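Local structure of protein-disulfide isomerase (Novosphingobium aromaticivorans, 3GMF) at residues R125-M130 against S138-C143; L69-N72 against R78-T81. The protein is probably a thioredoxin-fold thiol-disulfide oxidoreductase that rearranges or forms disulfide bonds in other proteins. All coordinates share one frame; numbering follows the deposited sequence.

Interaction 1: R125-M130 against S138-C143; sequences RFYDFM and STLDRC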
ATOM      1  N   ARG A 125       3.323 -14.658  -9.552  1.00 28.50           N
ATOM      2  CA  ARG A 125       4.775 -14.835  -9.655  1.00 33.82           C
ATOM      3  C   ARG A 125       5.567 -13.995  -8.652  1.00 34.60           C
ATOM      4  O   ARG A 125       6.596 -13.385  -8.985  1.00 32.59           O
ATOM      5  CB  ARG A 125       5.254 -14.590 -11.096  1.00 36.49           C
ATOM      6  CG  ARG A 125       4.843 -15.680 -12.086  1.00 47.64           C
ATOM      7  CD  ARG A 125       5.142 -15.262 -13.536  1.00 50.33           C
ATOM      8  NE  ARG A 125       6.428 -14.568 -13.679  1.00 65.07           N
ATOM      9  CZ  ARG A 125       7.615 -15.161 -13.824  1.00 71.90           C
ATOM     10  NH1 ARG A 125       7.722 -16.487 -13.850  1.00 72.48           N
ATOM     11  NH2 ARG A 125       8.710 -14.417 -13.940  1.00 70.66           N
ATOM     12  N   PHE A 126       5.075 -13.964  -7.413  1.00 27.94           N
ATOM     13  CA  PHE A 126       5.705 -13.147  -6.373  1.00 28.45           C
ATOM     14  C   PHE A 126       7.025 -13.754  -5.847  1.00 27.95           C
ATOM     15  O   PHE A 126       7.888 -13.046  -5.323  1.00 29.03           O
ATOM     16  CB  PHE A 126       4.703 -12.901  -5.237  1.00 27.44           C
ATOM     17  CG  PHE A 126       3.616 -11.916  -5.592  1.00 24.31           C
ATOM     18  CD1 PHE A 126       3.812 -10.955  -6.587  1.00 27.13           C
ATOM     19  CD2 PHE A 126       2.402 -11.921  -4.893  1.00 27.88           C
ATOM     20  CE1 PHE A 126       2.804 -10.010  -6.903  1.00 28.85           C
ATOM     21  CE2 PHE A 126       1.401 -10.994  -5.188  1.00 25.47           C
ATOM     22  CZ  PHE A 126       1.600 -10.034  -6.202  1.00 23.66           C
ATOM     23  N   TYR A 127       7.166 -15.069  -5.979  1.00 31.33           N
ATOM     24  CA  TYR A 127       8.418 -15.739  -5.625  1.00 35.87           C
ATOM     25  C   TYR A 127       9.570 -15.197  -6.472  1.00 36.06           C
ATOM     26  O   TYR A 127      10.585 -14.788  -5.914  1.00 34.39           O
ATOM     27  CB  TYR A 127       8.279 -17.265  -5.732  1.00 36.91           C
ATOM     28  CG  TYR A 127       7.165 -17.820  -4.872  1.00 42.65           C
ATOM     29  CD1 TYR A 127       7.347 -18.020  -3.503  1.00 38.55           C
ATOM     30  CD2 TYR A 127       5.920 -18.131  -5.426  1.00 43.63           C
ATOM     31  CE1 TYR A 127       6.316 -18.513  -2.700  1.00 40.56           C
ATOM     32  CE2 TYR A 127       4.884 -18.632  -4.635  1.00 34.90           C
ATOM     33  CZ  TYR A 127       5.094 -18.818  -3.269  1.00 38.92           C
ATOM     34  OH  TYR A 127       4.069 -19.320  -2.495  1.00 46.58           O
ATOM     35  N   ASP A 128       9.379 -15.144  -7.796  1.00 35.26           N
ATOM     36  CA  ASP A 128      10.361 -14.558  -8.722  1.00 38.88           C
ATOM     37  C   ASP A 128      10.569 -13.051  -8.518  1.00 40.46           C
ATOM     38  O   ASP A 128      11.710 -12.584  -8.496  1.00 38.47           O
ATOM     39  CB  ASP A 128       9.983 -14.848 -10.188  1.00 42.44           C
ATOM     40  CG  ASP A 128      10.207 -16.311 -10.585  1.00 51.53           C
ATOM     41  OD1 ASP A 128      10.708 -17.110  -9.763  1.00 49.98           O
ATOM     42  OD2 ASP A 128       9.870 -16.669 -11.736  1.00 56.80           O
ATOM     43  N   PHE A 129       9.473 -12.301  -8.360  1.00 31.46           N
ATOM     44  CA  PHE A 129       9.529 -10.864  -8.084  1.00 31.06           C
ATOM     45  C   PHE A 129      10.390 -10.544  -6.846  1.00 33.73           C
ATOM     46  O   PHE A 129      11.220  -9.629  -6.866  1.00 38.33           O
ATOM     47  CB  PHE A 129       8.096 -10.298  -7.903  1.00 34.68           C
ATOM     48  CG  PHE A 129       8.026  -8.790  -7.860  1.00 28.34           C
ATOM     49  CD1 PHE A 129       7.867  -8.056  -9.033  1.00 32.67           C
ATOM     50  CD2 PHE A 129       8.090  -8.102  -6.649  1.00 34.72           C
ATOM     51  CE1 PHE A 129       7.793  -6.665  -9.002  1.00 30.39           C
ATOM     52  CE2 PHE A 129       8.025  -6.719  -6.612  1.00 35.54           C
ATOM     53  CZ  PHE A 129       7.871  -5.996  -7.789  1.00 35.74           C
ATOM     54  N   MET A 130      10.197 -11.304  -5.775  1.00 29.57           N
ATOM     55  CA  MET A 130      10.902 -11.041  -4.517  1.00 29.49           C
ATOM     56  C   MET A 130      12.312 -11.640  -4.462  1.00 32.17           C
ATOM     57  O   MET A 130      13.179 -11.124  -3.744  1.00 38.31           O
ATOM     58  CB  MET A 130      10.048 -11.469  -3.330  1.00 32.98           C
ATOM     59  CG  MET A 130       8.846 -10.535  -3.118  1.00 22.83           C
ATOM     60  SD  MET A 130       9.243  -8.777  -2.980  1.00 24.87           S
ATOM     61  CE  MET A 130      10.324  -8.769  -1.552  1.00 33.30           C
ATOM     62  N   SER A 138      12.042 -19.349   1.310  1.00 54.18           N
ATOM     63  CA  SER A 138      11.793 -19.639   2.726  0.50 53.89           C
ATOM     64  C   SER A 138      11.365 -18.399   3.515  1.00 53.55           C
ATOM     65  O   SER A 138      10.475 -18.476   4.365  1.00 53.23           O
ATOM     66  CB  SER A 138      13.022 -20.292   3.377  0.50 54.95           C
ATOM     67  OG  SER A 138      14.157 -19.440   3.326  0.50 51.95           O
ATOM     68  N   THR A 139      12.007 -17.264   3.233  1.00 48.19           N
ATOM     69  CA  THR A 139      11.647 -15.994   3.865  1.00 46.45           C
ATOM     70  C   THR A 139      10.249 -15.567   3.394  1.00 41.49           C
ATOM     71  O   THR A 139       9.425 -15.129   4.207  1.00 39.90           O
ATOM     72  CB  THR A 139      12.687 -14.889   3.560  1.00 48.06           C
ATOM     73  OG1 THR A 139      13.992 -15.357   3.919  1.00 57.14           O
ATOM     74  CG2 THR A 139      12.394 -13.599   4.336  1.00 44.49           C
ATOM     75  N   LEU A 140       9.978 -15.737   2.096  1.00 35.61           N
ATOM     76  CA  LEU A 140       8.658 -15.368   1.546  1.00 35.81           C
ATOM     77  C   LEU A 140       7.543 -16.291   2.055  1.00 37.84           C
ATOM     78  O   LEU A 140       6.457 -15.812   2.396  1.00 36.23           O
ATOM     79  CB  LEU A 140       8.676 -15.259   0.007  1.00 34.36           C
ATOM     80  CG  LEU A 140       7.377 -14.844  -0.719  1.00 31.07           C
ATOM     81  CD1 LEU A 140       6.784 -13.559  -0.153  1.00 43.96           C
ATOM     82  CD2 LEU A 140       7.589 -14.685  -2.203  1.00 33.27           C
ATOM     83  N   ASP A 141       7.822 -17.592   2.155  1.00 37.16           N
ATOM     84  CA  ASP A 141       6.869 -18.557   2.738  1.00 44.33           C
ATOM     85  C   ASP A 141       6.391 -18.171   4.143  1.00 43.34           C
ATOM     86  O   ASP A 141       5.191 -18.249   4.425  1.00 42.68           O
ATOM     87  CB  ASP A 141       7.466 -19.972   2.811  1.00 49.49           C
ATOM     88  CG  ASP A 141       7.538 -20.659   1.459  1.00 56.83           C
ATOM     89  OD1 ASP A 141       6.786 -20.276   0.536  1.00 52.75           O
ATOM     90  OD2 ASP A 141       8.358 -21.594   1.327  1.00 67.98           O
ATOM     91  N   ARG A 142       7.335 -17.778   5.003  1.00 41.54           N
ATOM     92  CA  ARG A 142       7.046 -17.367   6.377  1.00 46.44           C
ATOM     93  C   ARG A 142       6.164 -16.125   6.368  1.00 49.33           C
ATOM     94  O   ARG A 142       5.172 -16.054   7.102  1.00 49.26           O
ATOM     95  CB  ARG A 142       8.334 -17.067   7.152  1.00 48.68           C
ATOM     96  CG  ARG A 142       9.124 -18.291   7.585  1.00 48.78           C
ATOM     97  CD  ARG A 142      10.164 -17.939   8.660  1.00 56.20           C
ATOM     98  NE  ARG A 142      10.960 -16.746   8.347  1.00 62.39           N
ATOM     99  CZ  ARG A 142      12.075 -16.736   7.611  1.00 63.26           C
ATOM    100  NH1 ARG A 142      12.557 -17.857   7.080  1.00 60.99           N
ATOM    101  NH2 ARG A 142      12.713 -15.592   7.400  1.00 61.65           N
ATOM    102  N   CYS A 143       6.518 -15.163   5.522  1.00 47.08           N
ATOM    103  CA  CYS A 143       5.770 -13.915   5.353  0.50 43.66           C
ATOM    104  C   CYS A 143       4.319 -14.218   4.921  1.00 41.24           C
ATOM    105  O   CYS A 143       3.368 -13.687   5.495  1.00 39.41           O
ATOM    106  CB  CYS A 143       6.446 -12.929   4.367  0.50 46.02           C
ATOM    107  SG  CYS A 143       8.045 -12.204   4.885  0.50 49.31           S
TER

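Interaction 2: L69-N72 against R78-T81; sequences LITN and RFFT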
ATOM      1  N   LEU A  69       1.163  -8.308   2.928  1.00 19.63           N
ATOM      2  CA  LEU A  69       1.918  -9.189   3.832  1.00 20.33           C
ATOM      3  C   LEU A  69       3.408  -9.062   3.571  1.00 25.65           C
ATOM      4  O   LEU A  69       4.182  -8.922   4.522  1.00 30.12           O
ATOM      5  CB  LEU A  69       1.461 -10.646   3.732  1.00 22.52           C
ATOM      6  CG  LEU A  69       0.083 -10.898   4.352  1.00 24.19           C
ATOM      7  CD1 LEU A  69      -0.491 -12.198   3.754  1.00 23.42           C
ATOM      8  CD2 LEU A  69       0.120 -10.883   5.905  1.00 25.60           C
ATOM      9  N   ILE A  70       3.795  -9.036   2.300  1.00 23.62           N
ATOM     10  CA  ILE A  70       5.204  -8.941   1.909  1.00 26.49           C
ATOM     11  C   ILE A  70       5.796  -7.615   2.382  1.00 30.40           C
ATOM     12  O   ILE A  70       6.783  -7.613   3.127  1.00 26.99           O
ATOM     13  CB  ILE A  70       5.419  -9.140   0.398  1.00 23.62           C
ATOM     14  CG1 ILE A  70       4.835 -10.488  -0.078  1.00 25.52           C
ATOM     15  CG2 ILE A  70       6.906  -9.039   0.038  1.00 28.64           C
ATOM     16  CD1 ILE A  70       4.763 -10.632  -1.606  1.00 27.39           C
ATOM     17  N   THR A  71       5.177  -6.495   1.996  1.00 25.24           N
ATOM     18  CA  THR A  71       5.733  -5.171   2.360  1.00 25.38           C
ATOM     19  C   THR A  71       5.750  -4.923   3.884  1.00 25.44           C
ATOM     20  O   THR A  71       6.641  -4.230   4.399  1.00 31.81           O
ATOM     21  CB  THR A  71       5.025  -4.012   1.602  1.00 24.59           C
ATOM     22  OG1 THR A  71       3.671  -3.900   2.067  1.00 24.99           O
ATOM     23  CG2 THR A  71       5.027  -4.268   0.091  1.00 24.92           C
ATOM     24  N   ASN A  72       4.813  -5.529   4.612  1.00 26.13           N
ATOM     25  CA  ASN A  72       4.775  -5.373   6.068  1.00 24.43           C
ATOM     26  C   ASN A  72       5.650  -6.347   6.861  1.00 32.34           C
ATOM     27  O   ASN A  72       5.768  -6.182   8.082  1.00 29.92           O
ATOM     28  CB  ASN A  72       3.338  -5.388   6.599  1.00 22.99           C
ATOM     29  CG  ASN A  72       2.588  -4.102   6.278  1.00 27.45           C
ATOM     30  OD1 ASN A  72       2.518  -3.190   7.108  1.00 27.04           O
ATOM     31  ND2 ASN A  72       2.032  -4.022   5.065  1.00 27.20           N
ATOM     32  N   ARG A  78      13.104  -0.740   5.131  1.00 39.75           N
ATOM     33  CA  ARG A  78      12.983  -1.341   3.807  0.50 39.14           C
ATOM     34  C   ARG A  78      11.557  -1.176   3.257  1.00 39.66           C
ATOM     35  O   ARG A  78      11.349  -1.243   2.038  1.00 39.35           O
ATOM     36  CB  ARG A  78      13.424  -2.816   3.840  0.50 39.81           C
ATOM     37  CG  ARG A  78      13.055  -3.654   2.615  0.50 46.53           C
ATOM     38  CD  ARG A  78      14.248  -4.372   1.982  0.50 51.87           C
ATOM     39  NE  ARG A  78      13.856  -5.150   0.801  0.50 50.43           N
ATOM     40  CZ  ARG A  78      13.621  -4.643  -0.410  0.50 51.80           C
ATOM     41  NH1 ARG A  78      13.719  -3.336  -0.635  0.50 52.19           N
ATOM     42  NH2 ARG A  78      13.275  -5.448  -1.407  0.50 46.21           N
ATOM     43  N   PHE A  79      10.582  -0.938   4.145  1.00 36.55           N
ATOM     44  CA  PHE A  79       9.165  -0.773   3.706  1.00 33.21           C
ATOM     45  C   PHE A  79       9.013   0.116   2.503  1.00 31.60           C
ATOM     46  O   PHE A  79       8.389  -0.287   1.513  1.00 33.15           O
ATOM     47  CB  PHE A  79       8.245  -0.216   4.811  1.00 33.99           C
ATOM     48  CG  PHE A  79       6.836   0.079   4.319  1.00 29.92           C
ATOM     49  CD1 PHE A  79       5.912  -0.956   4.169  1.00 30.61           C
ATOM     50  CD2 PHE A  79       6.454   1.383   3.962  1.00 26.66           C
ATOM     51  CE1 PHE A  79       4.615  -0.699   3.690  1.00 28.54           C
ATOM     52  CE2 PHE A  79       5.153   1.649   3.482  1.00 27.12           C
ATOM     53  CZ  PHE A  79       4.249   0.600   3.345  1.00 28.70           C
ATOM     54  N   PHE A  80       9.528   1.342   2.605  1.00 31.14           N
ATOM     55  CA  PHE A  80       9.213   2.361   1.605  1.00 31.58           C
ATOM     56  C   PHE A  80       9.761   2.048   0.228  1.00 32.21           C
ATOM     57  O   PHE A  80       9.079   2.306  -0.764  1.00 36.31           O
ATOM     58  CB  PHE A  80       9.578   3.771   2.090  1.00 32.78           C
ATOM     59  CG  PHE A  80       8.527   4.380   2.965  1.00 33.26           C
ATOM     60  CD1 PHE A  80       7.414   4.999   2.397  1.00 39.11           C
ATOM     61  CD2 PHE A  80       8.619   4.304   4.353  1.00 30.81           C
ATOM     62  CE1 PHE A  80       6.425   5.548   3.194  1.00 36.68           C
ATOM     63  CE2 PHE A  80       7.611   4.858   5.169  1.00 34.73           C
ATOM     64  CZ  PHE A  80       6.520   5.474   4.579  1.00 39.60           C
ATOM     65  N   THR A  81      10.966   1.469   0.161  1.00 34.35           N
ATOM     66  CA  THR A  81      11.518   1.047  -1.129  0.50 35.28           C
ATOM     67  C   THR A  81      10.674  -0.062  -1.753  1.00 34.12           C
ATOM     68  O   THR A  81      10.383  -0.030  -2.941  1.00 31.18           O
ATOM     69  CB  THR A  81      13.004   0.613  -1.059  0.50 38.41           C
ATOM     70  OG1 THR A  81      13.247  -0.141   0.136  0.50 35.95           O
ATOM     71  CG2 THR A  81      13.900   1.833  -1.084  0.50 38.11           C
TER

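Interaction 1: R125-M130 against S138-C143
The ring of Tyr127 meets Asp141 at its edge and Leu140 at a slant. At the edge, near the ring plane, Asp141 OD1 stands 3.7 Å from Tyr127 CE1, facing the weakly positive rim of an aromatic ring; the carboxylate is turned 70° from that ring. Leu140 CD2 comes in obliquely, 3.6 Å from Tyr127 CD1. With Leu140 CG anti to the backbone N (chi1 -178°), this methyl crosses the gap between the helices and also lies 3.5 Å from Phe126 O, whose hydrogen-bonding partner is Met130 N. On its other flank Met130 CB packs more loosely, at 4.2 Å. A branched leucine suits a wide crossing, in which the two short axes stay 10.5 Å apart at an angle of 123°. Tyrosine, partly exposed, turns carbon atoms to the leucine and has a cation-pi partner in Arg137. With an alanine in place of Tyr127, Leu140 CD2 would probably lose much of its cover and Arg137 its aromatic partner. Helices 126-131 and 137-144, consecutive and joined by a short connection, thus pack at a steep angle, consistent with the helical insertion that enlarges the thioredoxin fold in DsbA-like proteins.

Interaction 2: L69-N72 against R78-T81
Thr71 and the ring of Phe79 form the close part of this contact. Thr71 O sits at the ring edge, in its plane, 3.4 Å from Phe79 CD1, where the slightly positive rim suits a carbonyl oxygen. The threonine side chain meets the next ring atom: Thr71 OG1 is 3.7 Å from Phe79 CE1, and Thr71 CB lies 3.9 Å from the same atom. Phe79 CG is anti to the backbone N (chi1 174°), which swings the ring across to the neighbouring helix although its CB starts off alongside. Phenylalanine can thus fill a buried gap between helices, while threonine offers a compact carbon surface and a hydroxyl whose polarity is met by Tyr25 OH through a hydrogen bond.

The contact slackens at the partly exposed Asn72, whose ND2 approaches Phe79 CE1 obliquely and no nearer than 4.4 Å. That nitrogen is engaged elsewhere, with Ala68 O and Asn57 OD1, so ND2 has its partners without the ring; OD1 makes a weak hydrogen bond with Gly6 N. Thr81, at the exposed end of its segment, leaves the facing helix untouched.

Helices 62-73 and 76-88 follow each other with only two residues between them, and the Thr71 and Phe79 CA atoms are 5.7 Å apart. The Phe79 ring stacks on His8 and reaches Val55 and Asn57, placing this corner against strands 7-10 and 51-57, while Asn72 and Leu69 face helix 147-164.

In the fold
Ile70 makes most of the links between the two contacts. Thr71, its neighbour, faces Phe79 in interaction 2, whereas Ile70 turns to interaction 1: its CG1 lies 3.6 Å from Leu140 CD1, and its CG2 3.8 Å from Met130 CE. Helix 62-73 thus supplies one side of interaction 2 and packs against interaction 1. The disulfide between Cys73 and Cys143 ties the end of this same helix covalently to helix 137-144. The centre of interaction 2 is about 9 Å, and that of interaction 1 about 17 Å, from the centre of the chain. Cys27 and Cys30 form a CxxC pattern consistent with a thioredoxin-type redox site; Tyr25, close to them in sequence, ties interaction 2 to that region.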